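Local structure of endoglycosidase (Bacteroides thetaiotaomicron, 6Q64) at residues A[129-135]-A[182-188]; A[221-225]-A[246-250]. The protein is a glycoside hydrolase of family 18 that probably hydrolyses O-glycosyl bonds, acting as an endoglycosidase on complex N-glycans. The protein carries 1 engineered substitution. All blocks are in the same frame, centred on the assembly; numbering follows the deposited sequence.

Interaction 1: residues A[129-135]-A[182-188]; sequences ALLCWII and LDGFDID
Asp183 OD1 accepts the backbone N-H of Ala129 at 2.6 Å, approached from the anti side of the carboxylate and 33° out of its plane; Gln122 adds a weak second bond to the same oxygen. The two residues are linked again in reverse, Asp183 N to Ala129 O at 2.8 Å, so a side chain opens the parallel ladder that the backbones then continue. Leu131 N bonds Gly184 O at 3.1 Å and Ile135 N bonds Asp188 O at 2.9 Å, with weaker links from Asp186 N to Leu131 O and Asp188 N to Trp133 O between them. At Gly184 any side chain would be jammed against the preceding carbonyl, and Leu130 CD2 packs 3.4 Å from its N.

Phe185 is the most deeply engaged residue. Its CG lies opposite the backbone N (chi1 -167°), which brings the ring over strand 129-135, where its CE1-CZ edge meets the Trp133 face in a T-shaped stack (planes at 77°). Ile135 CD1 comes from the opposite direction to within 3.6 Å of Phe185 CE2. On the other side of the sheet, Ile134 CG1 runs beside Asp188, 3.3 Å from OD2, while Asp186 OD2 is bonded to Ser102.

Asp183, Asp186 and Asp188 are the aspartates of the DxxDxDxE signature of family 18, whose final glutamate is here engineered to glutamine. The strands form a beta-alpha-beta unit of the TIM barrel: Leu131, Trp133 and Phe185 face its connecting helix 162-179, Ile135 and Ile187 reach helix 211-224, and strand 230-235 adjoins 184-189.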
ATOM      1  N   ALA A 129       1.483  -6.813   5.312  1.00 78.01           N
ATOM      2  CA  ALA A 129       0.066  -6.611   4.963  1.00 83.97           C
ATOM      3  C   ALA A 129      -0.519  -5.489   5.812  1.00 88.07           C
ATOM      4  O   ALA A 129      -0.342  -5.505   7.064  1.00 96.64           O
ATOM      5  CB  ALA A 129      -0.688  -7.901   5.134  1.00 91.06           C
ATOM      6  N   LEU A 130      -1.198  -4.556   5.143  1.00 86.61           N
ATOM      7  CA  LEU A 130      -1.768  -3.344   5.778  1.00 84.32           C
ATOM      8  C   LEU A 130      -3.280  -3.442   5.813  1.00 79.77           C
ATOM      9  O   LEU A 130      -3.866  -3.746   4.773  1.00 76.24           O
ATOM     10  CB  LEU A 130      -1.386  -2.126   4.937  1.00 83.71           C
ATOM     11  CG  LEU A 130       0.100  -1.859   4.800  1.00 82.16           C
ATOM     12  CD1 LEU A 130       0.299  -0.490   4.195  1.00 82.99           C
ATOM     13  CD2 LEU A 130       0.808  -1.970   6.148  1.00 85.81           C
ATOM     14  N   LEU A 131      -3.875  -3.040   6.922  1.00 80.47           N
ATOM     15  CA  LEU A 131      -5.295  -2.634   6.911  1.00 85.09           C
ATOM     16  C   LEU A 131      -5.413  -1.365   6.081  1.00 83.29           C
ATOM     17  O   LEU A 131      -4.426  -0.681   5.943  1.00 81.41           O
ATOM     18  CB  LEU A 131      -5.793  -2.435   8.340  1.00 88.05           C
ATOM     19  CG  LEU A 131      -6.325  -3.709   8.979  1.00 95.52           C
ATOM     20  CD1 LEU A 131      -7.257  -3.381  10.134  1.00102.34           C
ATOM     21  CD2 LEU A 131      -7.040  -4.582   7.949  1.00 94.89           C
ATOM     22  N   CYS A 132      -6.602  -1.096   5.565  1.00 86.66           N
ATOM     23  CA  CYS A 132      -6.864  -0.060   4.557  1.00 87.56           C
ATOM     24  C   CYS A 132      -8.353   0.210   4.462  1.00 92.54           C
ATOM     25  O   CYS A 132      -9.106  -0.743   4.506  1.00103.20           O
ATOM     26  CB  CYS A 132      -6.448  -0.519   3.178  1.00 90.98           C
ATOM     27  SG  CYS A 132      -6.824   0.748   1.951  1.00100.40           S
ATOM     28  N   TRP A 133      -8.728   1.471   4.300  1.00 96.40           N
ATOM     29  CA  TRP A 133     -10.126   1.956   4.177  1.00 96.31           C
ATOM     30  C   TRP A 133     -10.109   3.479   4.224  1.00 93.47           C
ATOM     31  O   TRP A 133      -9.153   4.027   4.777  1.00 83.58           O
ATOM     32  CB  TRP A 133     -11.045   1.372   5.250  1.00100.11           C
ATOM     33  CG  TRP A 133     -10.858   1.848   6.661  1.00102.41           C
ATOM     34  CD1 TRP A 133     -11.132   3.092   7.140  1.00106.14           C
ATOM     35  CD2 TRP A 133     -10.497   1.057   7.814  1.00105.10           C
ATOM     36  NE1 TRP A 133     -10.929   3.144   8.493  1.00108.43           N
ATOM     37  CE2 TRP A 133     -10.529   1.911   8.936  1.00107.06           C
ATOM     38  CE3 TRP A 133     -10.106  -0.275   8.013  1.00106.76           C
ATOM     39  CZ2 TRP A 133     -10.200   1.476  10.223  1.00110.26           C
ATOM     40  CZ3 TRP A 133      -9.788  -0.709   9.286  1.00106.63           C
ATOM     41  CH2 TRP A 133      -9.840   0.156  10.380  1.00107.94           C
ATOM     42  N   ILE A 134     -11.134   4.091   3.635  1.00 95.68           N
ATOM     43  CA  ILE A 134     -11.247   5.556   3.404  1.00 95.60           C
ATOM     44  C   ILE A 134     -11.356   6.237   4.762  1.00 96.06           C
ATOM     45  O   ILE A 134     -12.120   5.765   5.610  1.00 90.63           O
ATOM     46  CB  ILE A 134     -12.439   5.927   2.501  1.00 97.30           C
ATOM     47  CG1 ILE A 134     -12.130   5.661   1.026  1.00 97.52           C
ATOM     48  CG2 ILE A 134     -12.855   7.379   2.734  1.00 98.60           C
ATOM     49  CD1 ILE A 134     -13.362   5.666   0.138  1.00101.84           C
ATOM     50  N   ILE A 135     -10.601   7.317   4.949  1.00 97.93           N
ATOM     51  CA  ILE A 135     -10.781   8.177   6.146  1.00 98.09           C
ATOM     52  C   ILE A 135     -11.392   9.506   5.700  1.00 98.32           C
ATOM     53  O   ILE A 135     -10.839  10.195   4.758  1.00 92.73           O
ATOM     54  CB  ILE A 135      -9.504   8.203   6.990  1.00 93.84           C
ATOM     55  CG1 ILE A 135      -9.423   6.834   7.667  1.00 96.91           C
ATOM     56  CG2 ILE A 135      -9.515   9.337   7.996  1.00 91.54           C
ATOM     57  CD1 ILE A 135      -8.148   6.545   8.374  1.00100.30           C
ATOM     58  N   LEU A 182      -1.057  -7.688  11.978  1.00 85.41           N
ATOM     59  CA  LEU A 182      -0.822  -7.044  10.656  1.00 86.75           C
ATOM     60  C   LEU A 182       0.322  -6.009  10.758  1.00 89.38           C
ATOM     61  O   LEU A 182       0.756  -5.693  11.889  1.00 92.81           O
ATOM     62  CB  LEU A 182      -2.144  -6.434  10.185  1.00 88.28           C
ATOM     63  CG  LEU A 182      -3.207  -7.457   9.763  1.00 92.61           C
ATOM     64  CD1 LEU A 182      -4.624  -6.902   9.869  1.00 93.74           C
ATOM     65  CD2 LEU A 182      -2.955  -7.948   8.345  1.00 91.87           C
ATOM     66  N   ASP A 183       0.851  -5.521   9.633  1.00 88.96           N
ATOM     67  CA  ASP A 183       2.123  -4.743   9.638  1.00 91.26           C
ATOM     68  C   ASP A 183       1.847  -3.247   9.486  1.00 86.00           C
ATOM     69  O   ASP A 183       2.816  -2.502   9.415  1.00 84.48           O
ATOM     70  CB  ASP A 183       3.114  -5.219   8.574  1.00 92.08           C
ATOM     71  CG  ASP A 183       3.143  -6.730   8.440  1.00 98.39           C
ATOM     72  OD1 ASP A 183       2.270  -7.266   7.701  1.00 97.16           O
ATOM     73  OD2 ASP A 183       4.005  -7.366   9.103  1.00100.29           O
ATOM     74  N   GLY A 184       0.592  -2.815   9.471  1.00 82.36           N
ATOM     75  CA  GLY A 184       0.296  -1.395   9.716  1.00 81.02           C
ATOM     76  C   GLY A 184      -0.982  -0.930   9.053  1.00 80.87           C
ATOM     77  O   GLY A 184      -1.944  -1.708   8.980  1.00 82.50           O
ATOM     78  N   PHE A 185      -1.013   0.323   8.606  1.00 77.84           N
ATOM     79  CA  PHE A 185      -2.260   0.950   8.119  1.00 76.80           C
ATOM     80  C   PHE A 185      -1.978   1.800   6.890  1.00 72.48           C
ATOM     81  O   PHE A 185      -0.835   2.302   6.700  1.00 72.75           O
ATOM     82  CB  PHE A 185      -2.918   1.761   9.234  1.00 81.04           C
ATOM     83  CG  PHE A 185      -4.322   2.167   8.898  1.00 86.94           C
ATOM     84  CD1 PHE A 185      -5.367   1.271   9.010  1.00 90.03           C
ATOM     85  CD2 PHE A 185      -4.593   3.434   8.404  1.00 93.98           C
ATOM     86  CE1 PHE A 185      -6.662   1.640   8.669  1.00 94.46           C
ATOM     87  CE2 PHE A 185      -5.888   3.804   8.065  1.00 97.57           C
ATOM     88  CZ  PHE A 185      -6.924   2.902   8.191  1.00 96.13           C
ATOM     89  N   ASP A 186      -3.029   1.928   6.089  1.00 71.33           N
ATOM     90  CA  ASP A 186      -3.071   2.660   4.810  1.00 74.58           C
ATOM     91  C   ASP A 186      -4.257   3.602   4.891  1.00 78.99           C
ATOM     92  O   ASP A 186      -5.387   3.130   4.710  1.00 78.84           O
ATOM     93  CB  ASP A 186      -3.274   1.750   3.601  1.00 78.04           C
ATOM     94  CG  ASP A 186      -3.361   2.458   2.252  1.00 79.51           C
ATOM     95  OD1 ASP A 186      -3.879   3.574   2.175  1.00 84.19           O
ATOM     96  OD2 ASP A 186      -2.922   1.873   1.276  1.00 82.11           O
ATOM     97  N   ILE A 187      -3.986   4.891   5.094  1.00 78.60           N
ATOM     98  CA  ILE A 187      -5.034   5.935   5.074  1.00 78.53           C
ATOM     99  C   ILE A 187      -5.405   6.203   3.617  1.00 76.73           C
ATOM    100  O   ILE A 187      -4.551   6.733   2.912  1.00 80.82           O
ATOM    101  CB  ILE A 187      -4.518   7.183   5.800  1.00 79.38           C
ATOM    102  CG1 ILE A 187      -4.161   6.872   7.256  1.00 79.70           C
ATOM    103  CG2 ILE A 187      -5.542   8.291   5.688  1.00 79.38           C
ATOM    104  CD1 ILE A 187      -3.193   7.843   7.881  1.00 77.28           C
ATOM    105  N   ASP A 188      -6.587   5.774   3.174  1.00 80.82           N
ATOM    106  CA  ASP A 188      -7.171   6.209   1.878  1.00 85.78           C
ATOM    107  C   ASP A 188      -7.756   7.601   2.128  1.00 84.91           C
ATOM    108  O   ASP A 188      -8.900   7.677   2.670  1.00 83.79           O
ATOM    109  CB  ASP A 188      -8.196   5.210   1.315  1.00 91.44           C
ATOM    110  CG  ASP A 188      -8.643   5.495  -0.121  1.00 98.87           C
ATOM    111  OD1 ASP A 188      -8.222   6.531  -0.682  1.00101.29           O
ATOM    112  OD2 ASP A 188      -9.424   4.677  -0.684  1.00111.08           O
TER

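Interaction 2: residues A[221-225]-A[246-250]; sequences SARLR and KLVDH
A polar tether, in which Arg225 holds Lys246 and Asp249 while Ser221 meets Leu247, ties the C-terminal part of helix 211-224 to the loop that leads into strand 251-254. The guanidinium grips Lys246 O end-on with two nitrogens, NH1 at 3.0 Å and NH2 at 3.1 Å. That oxygen lies only 3° out of the guanidinium plane, and the two donors reach it from opposite faces of the carbonyl plane. NH2 also makes a salt bridge to Asp249 OD1 at 2.9 Å, weak as a hydrogen bond because it is bent; the two flat groups are turned 45° against each other. A bend at chi3 (-84°) in the otherwise extended arginine chain gives the planar head this position. In the (beta/alpha)8 barrel of family 18, the loop entering a strand lies at the end remote from the catalytic one, so this is structural packing between a barrel helix and such a loop. Putting a leucine in place of Arg225 would probably leave Lys246 O without these two donors and Asp249 OD1 without its countercharge, setting the loop freer to move. Asp249 OD2 is separately held by Leu231 N on strand 230-235. Beside the arginine, Ser221 OG makes a weak bond to Leu247 O at 2.8 Å and lies 4.1 Å above the centre of the guanidinium plane. Leu247 CD2 packs 4.0 Å from Ser221 CB, and the leucine side chain also touches Ile217 and Glu218 of the same helix.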
ATOM      1  N   SER A 221       1.652   6.869  14.295  1.00 84.24           N
ATOM      2  CA  SER A 221       3.138   6.778  14.293  1.00 85.62           C
ATOM      3  C   SER A 221       3.641   6.414  15.691  1.00 88.33           C
ATOM      4  O   SER A 221       4.465   5.491  15.785  1.00 88.98           O
ATOM      5  CB  SER A 221       3.852   8.005  13.764  1.00 83.88           C
ATOM      6  OG  SER A 221       4.444   7.716  12.494  1.00 90.46           O
ATOM      7  N   ALA A 222       3.157   7.080  16.739  1.00 91.52           N
ATOM      8  CA  ALA A 222       3.722   6.937  18.103  1.00 96.10           C
ATOM      9  C   ALA A 222       3.700   5.457  18.444  1.00 97.21           C
ATOM     10  O   ALA A 222       4.633   4.960  19.108  1.00 94.07           O
ATOM     11  CB  ALA A 222       2.936   7.739  19.118  1.00102.54           C
ATOM     12  N   ARG A 223       2.652   4.791  17.970  1.00100.14           N
ATOM     13  CA  ARG A 223       2.345   3.410  18.392  1.00108.30           C
ATOM     14  C   ARG A 223       3.030   2.426  17.454  1.00106.09           C
ATOM     15  O   ARG A 223       3.830   1.605  17.937  1.00117.24           O
ATOM     16  CB  ARG A 223       0.840   3.168  18.480  1.00112.28           C
ATOM     17  CG  ARG A 223       0.527   2.189  19.596  1.00120.01           C
ATOM     18  CD  ARG A 223      -0.905   2.203  20.047  1.00124.72           C
ATOM     19  NE  ARG A 223      -1.334   0.830  20.249  1.00126.52           N
ATOM     20  CZ  ARG A 223      -2.563   0.474  20.592  1.00132.22           C
ATOM     21  NH1 ARG A 223      -2.868  -0.808  20.738  1.00132.95           N
ATOM     22  NH2 ARG A 223      -3.487   1.402  20.786  1.00134.11           N
ATOM     23  N   LEU A 224       2.768   2.508  16.160  1.00101.50           N
ATOM     24  CA  LEU A 224       3.161   1.389  15.282  1.00 98.25           C
ATOM     25  C   LEU A 224       4.530   1.660  14.639  1.00 92.88           C
ATOM     26  O   LEU A 224       5.124   0.708  14.089  1.00 91.76           O
ATOM     27  CB  LEU A 224       1.999   1.059  14.330  1.00 97.09           C
ATOM     28  CG  LEU A 224       1.450   2.188  13.482  1.00 88.14           C
ATOM     29  CD1 LEU A 224       2.566   2.710  12.652  1.00 88.90           C
ATOM     30  CD2 LEU A 224       0.292   1.733  12.604  1.00 86.59           C
ATOM     31  N   ARG A 225       5.124   2.838  14.812  1.00 92.33           N
ATOM     32  CA  ARG A 225       6.520   3.001  14.315  1.00 93.47           C
ATOM     33  C   ARG A 225       7.518   2.248  15.202  1.00 93.00           C
ATOM     34  O   ARG A 225       8.360   1.504  14.709  1.00 82.35           O
ATOM     35  CB  ARG A 225       6.957   4.457  14.139  1.00 92.33           C
ATOM     36  CG  ARG A 225       8.302   4.533  13.425  1.00 89.80           C
ATOM     37  CD  ARG A 225       8.605   5.851  12.776  1.00 84.08           C
ATOM     38  NE  ARG A 225       8.027   5.954  11.456  1.00 79.74           N
ATOM     39  CZ  ARG A 225       8.112   7.036  10.710  1.00 79.24           C
ATOM     40  NH1 ARG A 225       8.709   8.107  11.183  1.00 85.08           N
ATOM     41  NH2 ARG A 225       7.570   7.089   9.511  1.00 80.65           N
ATOM     42  N   LYS A 246       7.190  13.083   7.394  1.00 70.54           N
ATOM     43  CA  LYS A 246       8.253  12.208   7.952  1.00 72.74           C
ATOM     44  C   LYS A 246       7.619  11.066   8.749  1.00 72.70           C
ATOM     45  O   LYS A 246       8.301  10.089   9.005  1.00 77.95           O
ATOM     46  CB  LYS A 246       9.232  13.008   8.811  1.00 77.37           C
ATOM     47  CG  LYS A 246      10.056  14.006   8.011  1.00 84.41           C
ATOM     48  CD  LYS A 246      11.001  14.857   8.838  1.00 89.64           C
ATOM     49  CE  LYS A 246      11.909  15.718   7.983  1.00 90.60           C
ATOM     50  NZ  LYS A 246      12.049  17.065   8.565  1.00 92.90           N
ATOM     51  N   LEU A 247       6.347  11.174   9.110  1.00 73.72           N
ATOM     52  CA  LEU A 247       5.676  10.161   9.961  1.00 74.94           C
ATOM     53  C   LEU A 247       4.973   9.100   9.097  1.00 73.94           C
ATOM     54  O   LEU A 247       4.432   8.113   9.688  1.00 74.73           O
ATOM     55  CB  LEU A 247       4.667  10.880  10.855  1.00 73.38           C
ATOM     56  CG  LEU A 247       5.230  11.732  11.982  1.00 70.52           C
ATOM     57  CD1 LEU A 247       4.078  12.178  12.863  1.00 70.88           C
ATOM     58  CD2 LEU A 247       6.283  10.994  12.801  1.00 70.10           C
ATOM     59  N   VAL A 248       5.012   9.283   7.778  1.00 68.39           N
ATOM     60  CA  VAL A 248       4.348   8.420   6.772  1.00 68.11           C
ATOM     61  C   VAL A 248       5.375   7.802   5.819  1.00 71.59           C
ATOM     62  O   VAL A 248       6.122   8.534   5.160  1.00 73.32           O
ATOM     63  CB  VAL A 248       3.328   9.267   6.022  1.00 68.94           C
ATOM     64  CG1 VAL A 248       2.794   8.546   4.808  1.00 70.27           C
ATOM     65  CG2 VAL A 248       2.217   9.663   6.964  1.00 71.80           C
ATOM     66  N   ASP A 249       5.355   6.478   5.699  1.00 71.77           N
ATOM     67  CA  ASP A 249       6.465   5.709   5.105  1.00 65.63           C
ATOM     68  C   ASP A 249       6.348   5.758   3.579  1.00 62.55           C
ATOM     69  O   ASP A 249       7.414   5.651   2.916  1.00 62.67           O
ATOM     70  CB  ASP A 249       6.491   4.313   5.724  1.00 70.78           C
ATOM     71  CG  ASP A 249       6.735   4.337   7.221  1.00 74.52           C
ATOM     72  OD1 ASP A 249       7.782   4.875   7.623  1.00 75.00           O
ATOM     73  OD2 ASP A 249       5.864   3.842   7.971  1.00 78.80           O
ATOM     74  N   HIS A 250       5.145   5.910   3.013  1.00 57.45           N
ATOM     75  CA  HIS A 250       4.983   6.013   1.531  1.00 57.85           C
ATOM     76  C   HIS A 250       3.801   6.901   1.169  1.00 60.28           C
ATOM     77  O   HIS A 250       2.787   6.899   1.895  1.00 61.62           O
ATOM     78  CB  HIS A 250       4.712   4.670   0.834  1.00 60.90           C
ATOM     79  CG  HIS A 250       5.900   3.785   0.763  1.00 60.38           C
ATOM     80  ND1 HIS A 250       6.134   2.826   1.707  1.00 64.11           N
ATOM     81  CD2 HIS A 250       6.947   3.751  -0.085  1.00 60.27           C
ATOM     82  CE1 HIS A 250       7.284   2.217   1.446  1.00 65.22           C
ATOM     83  NE2 HIS A 250       7.807   2.776   0.359  1.00 62.64           N
TER

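Overall arrangement
The two contacts follow one another along the chain, interaction 1 closing before interaction 2 opens, and their centres lie 12 Å apart within one TIM barrel. Strand 184-189 of interaction 1 leads on to helix 211-224 of interaction 2, and the two meet directly where Gly184 CA packs 4.3 Å from Leu224 CD2. Strand 230-235, which follows that helix, lies in the sheet between strands 184-189 and 251-254, bonded by its backbone to both sides. Interaction 1 thus forms part of the barrel wall that carries the family signature, whereas interaction 2 fastens an outer helix to the loop entering a later strand.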